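Local coordinates for protein endo-1,4-beta-xylanase (Pseudoalteromonas haloplanktis, PDB 1H12) that hydrolyses internal beta-1,4 linkages of xylan as a cold-adapted member of glycoside hydrolase family 8, at residues A[114-117]-A[118-121]; A[183-187]-A[188-192]; A[241-245]-A[246-250]; A[264-268]-A[269-273]; A[276-279]-A[280-284]. One frame throughout, in Å; residues are numbered along the deposited sequence.

Interaction 1. Residues A[114-117]-A[118-121]; sequences PDAK and KQGV
The amide of Gln119 lies flat against the backbone of Ala116, whose CA stands over one amide face, 3.6 Å from CD. The other flat group is the Asp115 carboxylate. Its OD1 takes the backbone N-H of Lys117 from above the carboxylate plane, 42° out of it, with N and OD1 2.9 Å apart. Its OD2 faces the aliphatic stem of Lys118, with CD of that lysine 4.0 Å away. With chi1 at -178°, the carboxylate swings away from its own backbone N and round to the amide two residues on. The ammonium of Lys118 stops short of a salt bridge, NZ being 4.5 Å from Asp115 OD2; water 1 fills in, donating to OD2 and accepting from NZ. Each group also has an outside partner: OD2 bonds to Tyr194, and Lys118 pairs with Glu139. The amide NE2 of Gln119 goes to the carbonyl of His113. Beneath the side chains, Lys118 N donates to Asp115 O at 2.9 Å and Gln119 N to Ala116 O at 3.3 Å, so the chain coils tightly here. Val121 turns inward and brings CG1 to 3.9 Å from Lys117 O. This is an Asx turn running into a type II beta turn at Lys118-Val121, on the surface loop that carries the chain from helix 93-107 to strand 123-128.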
# COMPACT_ATOMS: atom_id res chain seq x y z
N PRO A 114 8.93 -26.02 8.98
CA PRO A 114 8.05 -27.13 9.37
C PRO A 114 6.57 -26.88 9.23
O PRO A 114 5.79 -27.84 9.04
CB PRO A 114 8.41 -27.39 10.87
CG PRO A 114 9.25 -26.32 11.22
CD PRO A 114 9.82 -25.60 10.04
N ASP A 115 6.14 -25.61 9.27
CA ASP A 115 4.74 -25.25 9.03
C ASP A 115 4.57 -24.90 7.54
O ASP A 115 5.10 -23.87 7.08
CB ASP A 115 4.40 -24.09 9.91
CG ASP A 115 2.97 -23.64 9.81
OD1 ASP A 115 2.25 -24.09 8.84
OD2 ASP A 115 2.56 -22.84 10.69
N ALA A 116 3.90 -25.77 6.79
CA ALA A 116 3.76 -25.54 5.38
C ALA A 116 3.14 -24.19 5.06
O ALA A 116 3.41 -23.64 4.01
CB ALA A 116 2.92 -26.67 4.71
N LYS A 117 2.30 -23.72 5.93
CA LYS A 117 1.62 -22.42 5.68
C LYS A 117 2.55 -21.24 5.73
O LYS A 117 2.22 -20.16 5.19
CB LYS A 117 0.47 -22.24 6.64
CG LYS A 117 -0.71 -23.17 6.37
CD LYS A 117 -1.88 -22.88 7.25
CE LYS A 117 -3.15 -23.75 6.91
NZ LYS A 117 -2.91 -25.10 7.51
N LYS A 118 3.74 -21.39 6.32
CA LYS A 118 4.73 -20.32 6.40
C LYS A 118 5.79 -20.43 5.34
O LYS A 118 6.61 -19.50 5.18
CB LYS A 118 5.43 -20.34 7.76
CG LYS A 118 4.57 -19.73 8.87
CD LYS A 118 5.17 -19.87 10.20
CE LYS A 118 4.32 -19.15 11.25
NZ LYS A 118 4.85 -19.50 12.65
N GLN A 119 5.85 -21.53 4.61
CA GLN A 119 6.95 -21.74 3.66
C GLN A 119 7.00 -20.69 2.59
O GLN A 119 6.05 -20.54 1.82
CB GLN A 119 6.83 -23.13 3.03
CG GLN A 119 7.08 -24.24 4.05
CD GLN A 119 6.84 -25.63 3.52
OE1 GLN A 119 6.33 -25.79 2.43
NE2 GLN A 119 7.20 -26.64 4.32
N GLY A 120 8.11 -19.96 2.53
CA GLY A 120 8.30 -18.94 1.54
C GLY A 120 7.53 -17.66 1.70
O GLY A 120 7.67 -16.78 0.87
N VAL A 121 6.71 -17.53 2.75
CA VAL A 121 6.07 -16.25 3.03
C VAL A 121 7.03 -15.38 3.83
O VAL A 121 8.02 -15.88 4.36
CB VAL A 121 4.69 -16.38 3.71
CG1 VAL A 121 3.83 -17.44 2.99
CG2 VAL A 121 4.76 -16.67 5.19
O HOH W 1 4.16 -22.17 12.71

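Interaction 2. Residues A[183-187]-A[188-192]; sequences LMENQ and IIRFS
Met184 and Ile189, a non-hydrogen-bonded pair, form the tight side of this hairpin. The methionine bends at chi2 (-79°), which lays SD over the neighbouring backbone, 3.3 Å from Ile188 C, and brings CE to 4.1 Å from Ile189 CD1. Helices 143-160, 168-182 and 219-243 pack against this side. The hydrogen-bonded pair is Glu185 and Ile188: Glu185 N reaches Ile188 O at 2.9 Å, nearly straight, and a type I' turn through Asn186 and Gln187 joins them. Arg190 N adds a bond to Leu183 O at 2.8 Å.

The looser, wetter side belongs to the Arg190 side chain. Its stem runs along the Leu183 carbonyl, while NE makes only a weak bond to Met184 O, 3.2 Å away; water 2 links that oxygen to NH2. Glu185 CB sits over one guanidinium face, 3.7 Å from NH2. The carboxylate is nearly parallel to the guanidinium (3°) but at another level, so no N-H points at OE1, which bonds to Asn197 N. Ser192 O takes NH1, which also pairs with Asp196. A leucine at Arg190 would probably leave Asp196 without its mate. The chemistry implies a hairpin held by backbone bonds and apolar packing, its guanidinium tied mainly to the chain that follows.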
# COMPACT_ATOMS: atom_id res chain seq x y z
N LEU A 183 -1.37 -17.50 0.24
CA LEU A 183 -1.97 -16.25 0.71
C LEU A 183 -3.30 -15.92 0.07
O LEU A 183 -3.75 -14.79 0.18
CB LEU A 183 -1.00 -15.07 0.56
CG LEU A 183 0.42 -15.28 1.15
CD1 LEU A 183 1.26 -14.08 0.88
CD2 LEU A 183 0.33 -15.58 2.63
N MET A 184 -3.95 -16.89 -0.56
CA MET A 184 -5.21 -16.71 -1.25
C MET A 184 -6.26 -17.70 -0.73
O MET A 184 -5.95 -18.85 -0.40
CB MET A 184 -5.08 -16.89 -2.77
CG MET A 184 -4.35 -15.78 -3.46
SD MET A 184 -5.56 -14.39 -3.65
CE MET A 184 -4.61 -13.17 -4.47
N GLU A 185 -7.49 -17.27 -0.68
CA GLU A 185 -8.64 -18.18 -0.50
C GLU A 185 -9.64 -17.83 -1.58
O GLU A 185 -10.16 -16.74 -1.66
CB GLU A 185 -9.31 -18.05 0.85
CG GLU A 185 -10.38 -19.13 1.02
CD GLU A 185 -11.16 -19.08 2.28
OE1 GLU A 185 -11.01 -18.25 3.14
OE2 GLU A 185 -12.04 -19.97 2.44
N ASN A 186 -9.97 -18.81 -2.42
CA ASN A 186 -10.96 -18.57 -3.48
C ASN A 186 -10.62 -17.31 -4.28
O ASN A 186 -11.51 -16.51 -4.59
CB ASN A 186 -12.42 -18.44 -2.87
CG ASN A 186 -12.88 -19.67 -2.00
OD1 ASN A 186 -12.41 -20.81 -2.22
ND2 ASN A 186 -13.74 -19.38 -0.92
N GLN A 187 -9.33 -17.08 -4.59
CA GLN A 187 -8.90 -15.96 -5.42
C GLN A 187 -9.09 -14.60 -4.76
O GLN A 187 -9.06 -13.62 -5.45
CB GLN A 187 -9.52 -16.04 -6.80
CG GLN A 187 -9.02 -17.25 -7.61
CD GLN A 187 -9.65 -17.39 -8.95
OE1 GLN A 187 -10.87 -17.27 -9.03
NE2 GLN A 187 -8.88 -17.44 -10.00
N ILE A 188 -9.21 -14.58 -3.44
CA ILE A 188 -9.24 -13.36 -2.65
C ILE A 188 -8.07 -13.40 -1.67
O ILE A 188 -7.87 -14.37 -0.92
CB ILE A 188 -10.56 -13.21 -1.89
CG1 ILE A 188 -11.71 -12.98 -2.93
CG2 ILE A 188 -10.50 -12.02 -0.96
CD1 ILE A 188 -13.02 -12.98 -2.37
N ILE A 189 -7.32 -12.30 -1.63
CA ILE A 189 -6.17 -12.21 -0.73
C ILE A 189 -6.57 -12.43 0.70
O ILE A 189 -7.54 -11.87 1.21
CB ILE A 189 -5.43 -10.87 -0.97
CG1 ILE A 189 -4.05 -10.86 -0.32
CG2 ILE A 189 -6.26 -9.68 -0.56
CD1 ILE A 189 -3.01 -11.69 -1.00
N ARG A 190 -5.80 -13.27 1.39
CA ARG A 190 -6.04 -13.55 2.79
C ARG A 190 -5.48 -12.43 3.69
O ARG A 190 -4.46 -11.83 3.42
CB ARG A 190 -5.32 -14.85 3.17
CG ARG A 190 -6.01 -16.10 2.65
CD ARG A 190 -5.20 -17.34 2.99
NE ARG A 190 -5.90 -18.59 2.74
CZ ARG A 190 -6.79 -19.13 3.53
NH1 ARG A 190 -7.10 -18.60 4.69
NH2 ARG A 190 -7.43 -20.23 3.16
N PHE A 191 -6.18 -12.26 4.83
CA PHE A 191 -5.55 -11.64 5.96
C PHE A 191 -4.56 -12.56 6.64
O PHE A 191 -3.49 -12.12 7.07
CB PHE A 191 -6.61 -11.15 6.96
CG PHE A 191 -5.99 -10.46 8.15
CD1 PHE A 191 -5.46 -9.21 8.05
CD2 PHE A 191 -5.95 -11.11 9.39
CE1 PHE A 191 -4.92 -8.59 9.14
CE2 PHE A 191 -5.37 -10.50 10.46
CZ PHE A 191 -4.89 -9.24 10.35
N SER A 192 -4.90 -13.84 6.74
CA SER A 192 -4.07 -14.82 7.42
C SER A 192 -4.18 -16.19 6.78
O SER A 192 -5.28 -16.63 6.47
CB SER A 192 -4.51 -14.96 8.87
OG SER A 192 -3.82 -16.03 9.55
O HOH W 2 -6.86 -21.56 0.69

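Interaction 3. Residues A[241-245]-A[246-250]; sequences TKVSG and SPHWN
Lys242 meets the following loop through its carbonyl: O points at the edge of the His248 ring, 3.8 Å from CD2, and is within bonding distance of water 3, which it shares with Gly245 O and which accepts from His248 N. The lysine's own NZ goes off to Ser261. At Val243 the packing closes in. Its CB touches His248 CB at 3.7 Å, the two side chains crossing at about a right angle, while its carbonyl O receives Asn250 N at 2.7 Å. Pro247 CG covers one face of the His248 ring, and Tyr331 meets the ring as well. Ser244 follows, its CA 3.2 Å from Asn250 OD1. Gly245 then takes up most of the remaining contact. Its N donates to that same OD1 at 2.9 Å, from above the amide plane, and its O receives Trp249 N at 2.7 Å. Its CA sits off-centre over the six-membered ring of Trp249, 4.3 Å from the centroid, as a CH-pi contact. Phi is positive here (62°), which favours glycine. A chi1 of -49° at Asn250 brings its amide oxygen back over the loop; an alanine here would probably leave the Gly245 N-H without its acceptor and the turn freer to flex. The arrangement is a helix exit: helix 219-243 ends in a compact reversal, an alpha-turn from Gly245 to Trp249 built round the cis peptide before Pro247, in a family whose fold is an (alpha/alpha)6 barrel.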
# COMPACT_ATOMS: atom_id res chain seq x y z
N THR A 241 -20.68 -0.98 -0.82
CA THR A 241 -22.13 -1.04 -0.67
C THR A 241 -22.48 -1.27 0.79
O THR A 241 -23.38 -0.63 1.32
CB THR A 241 -22.69 -2.15 -1.56
OG1 THR A 241 -22.43 -1.86 -2.95
CG2 THR A 241 -24.22 -2.33 -1.37
N LYS A 242 -21.81 -2.18 1.43
CA LYS A 242 -22.11 -2.55 2.81
C LYS A 242 -21.76 -1.45 3.78
O LYS A 242 -22.45 -1.34 4.81
CB LYS A 242 -21.43 -3.86 3.20
CG LYS A 242 -21.93 -5.07 2.41
CD LYS A 242 -22.84 -5.78 3.02
CE LYS A 242 -22.98 -7.24 2.37
NZ LYS A 242 -23.69 -7.91 3.54
N VAL A 243 -20.76 -0.62 3.50
CA VAL A 243 -20.45 0.48 4.41
C VAL A 243 -21.19 1.78 4.10
O VAL A 243 -21.05 2.74 4.84
CB VAL A 243 -18.94 0.75 4.56
CG1 VAL A 243 -18.23 -0.48 5.08
CG2 VAL A 243 -18.29 1.28 3.30
N SER A 244 -21.97 1.77 3.02
CA SER A 244 -22.73 3.01 2.72
C SER A 244 -23.83 3.26 3.71
O SER A 244 -24.52 2.38 4.15
CB SER A 244 -23.33 2.86 1.30
OG SER A 244 -24.07 4.01 0.95
N GLY A 245 -23.98 4.53 4.06
CA GLY A 245 -25.06 4.94 4.99
C GLY A 245 -24.91 4.29 6.33
O GLY A 245 -23.84 3.81 6.76
N SER A 246 -26.01 4.22 7.08
CA SER A 246 -25.97 3.62 8.38
C SER A 246 -25.71 2.16 8.30
O SER A 246 -26.31 1.52 7.43
CB SER A 246 -27.34 3.87 9.08
OG SER A 246 -27.29 3.37 10.37
N PRO A 247 -24.92 1.54 9.18
CA PRO A 247 -24.24 2.17 10.32
C PRO A 247 -22.79 2.52 10.15
O PRO A 247 -22.21 3.10 11.08
CB PRO A 247 -24.37 1.06 11.38
CG PRO A 247 -24.14 -0.21 10.57
CD PRO A 247 -24.84 0.05 9.30
N HIS A 248 -22.19 2.18 9.01
CA HIS A 248 -20.74 2.40 8.84
C HIS A 248 -20.39 3.77 8.26
O HIS A 248 -19.23 4.19 8.32
CB HIS A 248 -20.12 1.29 8.00
CG HIS A 248 -20.27 -0.06 8.62
ND1 HIS A 248 -19.52 -0.43 9.70
CD2 HIS A 248 -21.08 -1.11 8.32
CE1 HIS A 248 -19.92 -1.65 10.07
NE2 HIS A 248 -20.85 -2.09 9.24
N TRP A 249 -21.37 4.48 7.72
CA TRP A 249 -21.21 5.84 7.27
C TRP A 249 -20.06 6.09 6.33
O TRP A 249 -19.33 7.07 6.44
CB TRP A 249 -21.26 6.82 8.48
CG TRP A 249 -22.59 6.77 9.13
CD1 TRP A 249 -22.92 6.21 10.35
CD2 TRP A 249 -23.83 7.24 8.59
NE1 TRP A 249 -24.28 6.36 10.60
CE2 TRP A 249 -24.85 6.94 9.52
CE3 TRP A 249 -24.17 7.85 7.38
CZ2 TRP A 249 -26.18 7.28 9.30
CZ3 TRP A 249 -25.53 8.20 7.17
CH2 TRP A 249 -26.49 7.89 8.15
N ASN A 250 -19.95 5.19 5.34
CA ASN A 250 -19.22 5.44 4.10
C ASN A 250 -17.72 5.32 4.19
O ASN A 250 -17.04 5.58 3.23
CB ASN A 250 -19.61 6.79 3.49
CG ASN A 250 -21.15 6.92 3.43
OD1 ASN A 250 -21.78 6.08 2.87
ND2 ASN A 250 -21.68 7.90 4.03
O HOH W 3 -23.19 0.90 6.51
O HOH W 4 -27.75 2.15 5.20

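Interaction 4. Residues A[264-268]-A[269-273]; sequences IGYIF and NGQAN
A type II beta turn from Phe268 to Gln271 reverses the chain, and the Phe268 ring is folded back over it. Gln271 N donates to Phe268 O at 3.2 Å, closing the turn. The phenylalanine puts its CG between its own N and carbonyl carbon (chi1 69°), a choice that tips the ring toward the second half of the turn. Gln271 CB lies over one face, 3.6 Å from the ring centroid and 15° off the normal, a clean CH-pi contact. At the rim the Asn269 carbonyl comes in near the ring plane, its O 3.3 Å from CD1. Gly270, at the third position of the turn, has a positive phi at which a side chain would jam against the preceding carbonyl, which is why glycine is favoured at this position of type II turns. The turn sits at the tip of an irregular loop on the surface, between helix 219-243 and strand 277-278, where Ile195 also touches the Phe268 ring. From there the Gln271 side chain runs out extended between the two arms. Tyr266 meets it edge-on from the other side: Gln271 CB lies in the tyrosine ring plane, and Tyr266 CD1 is 3.7 Å from Gln271 CD. Farther along that ring, CE1 meets Gln271 O at 3.6 Å and Asn273 C at 3.7 Å.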
# COMPACT_ATOMS: atom_id res chain seq x y z
N ILE A 264 -17.31 -7.52 12.60
CA ILE A 264 -17.74 -6.75 13.75
C ILE A 264 -16.99 -7.23 15.00
O ILE A 264 -17.13 -8.40 15.39
CB ILE A 264 -19.29 -6.83 13.92
CG1 ILE A 264 -20.01 -6.40 12.65
CG2 ILE A 264 -19.73 -6.01 15.10
CD1 ILE A 264 -19.67 -5.06 12.09
N GLY A 265 -16.30 -6.32 15.65
CA GLY A 265 -15.61 -6.63 16.88
C GLY A 265 -14.38 -7.49 16.67
O GLY A 265 -13.74 -7.47 15.60
N TYR A 266 -14.02 -8.19 17.74
CA TYR A 266 -12.87 -9.10 17.72
C TYR A 266 -13.30 -10.48 17.28
O TYR A 266 -14.40 -10.96 17.63
CB TYR A 266 -12.24 -9.13 19.12
CG TYR A 266 -11.56 -7.85 19.47
CD1 TYR A 266 -10.30 -7.57 18.95
CD2 TYR A 266 -12.15 -6.86 20.23
CE1 TYR A 266 -9.69 -6.38 19.23
CE2 TYR A 266 -11.52 -5.64 20.50
CZ TYR A 266 -10.25 -5.44 20.01
OH TYR A 266 -9.57 -4.29 20.27
N ILE A 267 -12.42 -11.11 16.51
CA ILE A 267 -12.62 -12.47 16.02
C ILE A 267 -11.43 -13.42 16.22
O ILE A 267 -11.57 -14.59 15.98
CB ILE A 267 -13.03 -12.51 14.56
CG1 ILE A 267 -12.02 -11.87 13.64
CG2 ILE A 267 -14.39 -11.92 14.32
CD1 ILE A 267 -12.14 -12.26 12.19
N PHE A 268 -10.27 -12.94 16.60
CA PHE A 268 -9.14 -13.84 16.83
C PHE A 268 -8.17 -13.31 17.86
O PHE A 268 -7.99 -12.08 18.02
CB PHE A 268 -8.38 -14.19 15.50
CG PHE A 268 -7.61 -13.06 14.88
CD1 PHE A 268 -6.29 -12.79 15.25
CD2 PHE A 268 -8.19 -12.20 13.96
CE1 PHE A 268 -5.58 -11.72 14.70
CE2 PHE A 268 -7.44 -11.15 13.45
CZ PHE A 268 -6.18 -10.92 13.87
N ASN A 269 -7.51 -14.22 18.58
CA ASN A 269 -6.51 -13.85 19.56
C ASN A 269 -5.30 -13.22 18.88
O ASN A 269 -4.75 -13.79 17.98
CB ASN A 269 -6.07 -15.06 20.36
CG ASN A 269 -7.06 -15.48 21.44
OD1 ASN A 269 -7.12 -16.73 21.83
ND2 ASN A 269 -7.78 -14.58 21.95
N GLY A 270 -4.95 -12.04 19.35
CA GLY A 270 -3.86 -11.24 18.76
C GLY A 270 -4.35 -10.08 17.91
O GLY A 270 -3.53 -9.27 17.46
N GLN A 271 -5.63 -10.00 17.62
CA GLN A 271 -6.18 -8.96 16.72
C GLN A 271 -5.96 -7.63 17.35
O GLN A 271 -6.27 -7.36 18.51
CB GLN A 271 -7.65 -9.23 16.52
CG GLN A 271 -8.36 -8.28 15.63
CD GLN A 271 -9.82 -8.63 15.44
OE1 GLN A 271 -10.66 -7.71 15.03
NE2 GLN A 271 -10.16 -9.83 15.68
N ALA A 272 -5.44 -6.68 16.56
CA ALA A 272 -5.03 -5.41 17.15
C ALA A 272 -6.18 -4.44 17.45
O ALA A 272 -6.11 -3.68 18.36
CB ALA A 272 -4.07 -4.68 16.12
N ASN A 273 -7.24 -4.45 16.64
CA ASN A 273 -8.36 -3.48 16.72
C ASN A 273 -9.60 -4.19 16.26
O ASN A 273 -9.50 -5.14 15.47
CB ASN A 273 -8.05 -2.28 15.68
CG ASN A 273 -6.94 -1.47 16.09
OD1 ASN A 273 -6.94 -0.90 17.22
ND2 ASN A 273 -5.95 -1.43 15.28

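Interaction 5. Residues A[276-279]-A[280-284]; sequences QWYE and FDAWR
Glu279 curls its carboxylate back under the backbone that follows it. With CG between N and carbonyl carbon (chi1 52°) and a second bend at chi2, both oxygens face the N-H groups of the next turn. OE2 takes Ala282 N at 2.8 Å on its syn side, close to the carboxylate plane; OE1 takes Asp281 N at 2.9 Å from above that plane. The backbone carbonyl joins in, Glu279 O receiving Trp283 N at 3.0 Å. Three donors are thus met by one residue, although the buried N-H of Phe280 finds no partner. Tyr278 and Trp283 run across each other at about a right angle, their rings inclined at 42° and neither stacked nor edge-on; Tyr278 CZ rests 3.7 Å from Trp283 CD1. Ala282 CB fills in beside the tyrosine, 3.7 Å from CD1. Water 5 lies in the tyrosine ring plane, bonded to OH and within bonding distance of Trp283 O, while Gln344 also bonds to that OH. On the far end, Arg284 forms a salt bridge with Asp281 whose hydrogen bonds are weak, and further ones with Glu78 and Asp144. Trp283 NE1 goes to the carbonyl of Gln327, a residue of the xylose pocket, and the Trp283 side chain lies about 5 Å from the bound xylose. This is a strand-to-helix junction, from strand 277-278 into helix 283-296, bordering the sugar-binding site.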
# COMPACT_ATOMS: atom_id res chain seq x y z
N GLN A 276 -14.35 -3.56 12.46
CA GLN A 276 -15.17 -2.56 11.79
C GLN A 276 -14.58 -1.19 11.92
O GLN A 276 -15.17 -0.21 11.41
CB GLN A 276 -16.63 -2.56 12.28
CG GLN A 276 -16.90 -1.83 13.60
CD GLN A 276 -16.49 -2.54 14.83
OE1 GLN A 276 -16.01 -3.69 14.78
NE2 GLN A 276 -16.71 -1.93 15.97
N TRP A 277 -13.43 -1.05 12.55
CA TRP A 277 -12.82 0.27 12.58
C TRP A 277 -12.26 0.65 11.22
O TRP A 277 -11.63 -0.16 10.54
CB TRP A 277 -11.62 0.28 13.55
CG TRP A 277 -11.99 0.40 14.99
CD1 TRP A 277 -13.23 0.27 15.54
CD2 TRP A 277 -11.12 0.74 16.06
NE1 TRP A 277 -13.16 0.51 16.90
CE2 TRP A 277 -11.88 0.82 17.21
CE3 TRP A 277 -9.78 0.98 16.13
CZ2 TRP A 277 -11.35 1.17 18.46
CZ3 TRP A 277 -9.24 1.35 17.38
CH2 TRP A 277 -10.06 1.42 18.49
N TYR A 278 -12.48 1.92 10.86
CA TYR A 278 -11.66 2.60 9.89
C TYR A 278 -10.44 3.03 10.65
O TYR A 278 -10.50 3.93 11.51
CB TYR A 278 -12.41 3.79 9.28
CG TYR A 278 -11.57 4.74 8.47
CD1 TYR A 278 -11.32 4.54 7.14
CD2 TYR A 278 -11.00 5.84 9.07
CE1 TYR A 278 -10.55 5.46 6.41
CE2 TYR A 278 -10.25 6.74 8.37
CZ TYR A 278 -10.02 6.57 7.03
OH TYR A 278 -9.27 7.51 6.34
N GLU A 279 -9.33 2.36 10.43
CA GLU A 279 -8.08 2.59 11.14
C GLU A 279 -6.94 2.64 10.14
O GLU A 279 -7.12 2.93 8.96
CB GLU A 279 -7.93 1.58 12.30
CG GLU A 279 -8.11 0.14 11.92
CD GLU A 279 -7.34 -0.28 10.68
OE1 GLU A 279 -6.18 -0.77 10.78
OE2 GLU A 279 -7.91 -0.04 9.58
N PHE A 280 -5.71 2.38 10.59
CA PHE A 280 -4.54 2.58 9.78
C PHE A 280 -4.54 1.80 8.47
O PHE A 280 -4.21 2.37 7.44
CB PHE A 280 -3.31 2.29 10.64
CG PHE A 280 -3.44 2.99 12.03
CD1 PHE A 280 -3.24 4.36 12.10
CD2 PHE A 280 -3.99 2.34 13.18
CE1 PHE A 280 -3.42 5.07 13.30
CE2 PHE A 280 -4.16 3.06 14.35
CZ PHE A 280 -3.88 4.40 14.39
N ASP A 281 -4.89 0.52 8.50
CA ASP A 281 -4.98 -0.22 7.26
C ASP A 281 -6.05 0.40 6.34
O ASP A 281 -5.82 0.62 5.16
CB ASP A 281 -5.32 -1.70 7.48
CG ASP A 281 -4.14 -2.59 7.68
OD1 ASP A 281 -2.97 -2.06 7.74
OD2 ASP A 281 -4.28 -3.82 7.73
N ALA A 282 -7.22 0.65 6.92
CA ALA A 282 -8.35 1.14 6.14
C ALA A 282 -8.06 2.42 5.43
O ALA A 282 -8.65 2.70 4.38
CB ALA A 282 -9.59 1.23 6.99
N TRP A 283 -7.16 3.26 5.95
CA TRP A 283 -6.76 4.48 5.27
C TRP A 283 -6.43 4.23 3.80
O TRP A 283 -6.67 5.09 2.96
CB TRP A 283 -5.52 5.12 5.85
CG TRP A 283 -5.57 5.67 7.25
CD1 TRP A 283 -6.62 5.74 8.12
CD2 TRP A 283 -4.44 6.22 7.93
NE1 TRP A 283 -6.20 6.31 9.29
CE2 TRP A 283 -4.87 6.59 9.20
CE3 TRP A 283 -3.11 6.44 7.58
CZ2 TRP A 283 -3.99 7.15 10.10
CZ3 TRP A 283 -2.26 6.99 8.45
CH2 TRP A 283 -2.68 7.32 9.71
N ARG A 284 -5.78 3.09 3.55
CA ARG A 284 -5.25 2.84 2.22
C ARG A 284 -6.31 2.42 1.21
O ARG A 284 -6.01 2.40 0.02
CB ARG A 284 -4.15 1.73 2.29
CG ARG A 284 -2.99 2.11 3.17
CD ARG A 284 -1.79 1.20 2.99
NE ARG A 284 -1.97 -0.22 3.31
CZ ARG A 284 -1.84 -0.75 4.52
NH1 ARG A 284 -1.73 0.01 5.57
NH2 ARG A 284 -1.78 -2.03 4.65
O HOH W 5 -8.59 6.98 3.73

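From the N terminus the five contacts follow one another in series; none nests in or crosses another. Interaction 1 closes a turn before strand 123-128, and interaction 2 the hairpin 184-189 just after helix 168-182; Val121 packs on Leu183 between them. Interaction 3 turns the chain at the end of helix 219-243, interaction 4 reverses it again in the long loop beyond, and interaction 5 leads it into helix 283-296. The last three hang together: His248 touches both Ile264 and Gln276, while Gln276 OE1 probably bonds Gly265 N. Phe191 against Phe268 joins interactions 2 and 4, completing a chain of touches from the outer loop 114-121 to the sugar site.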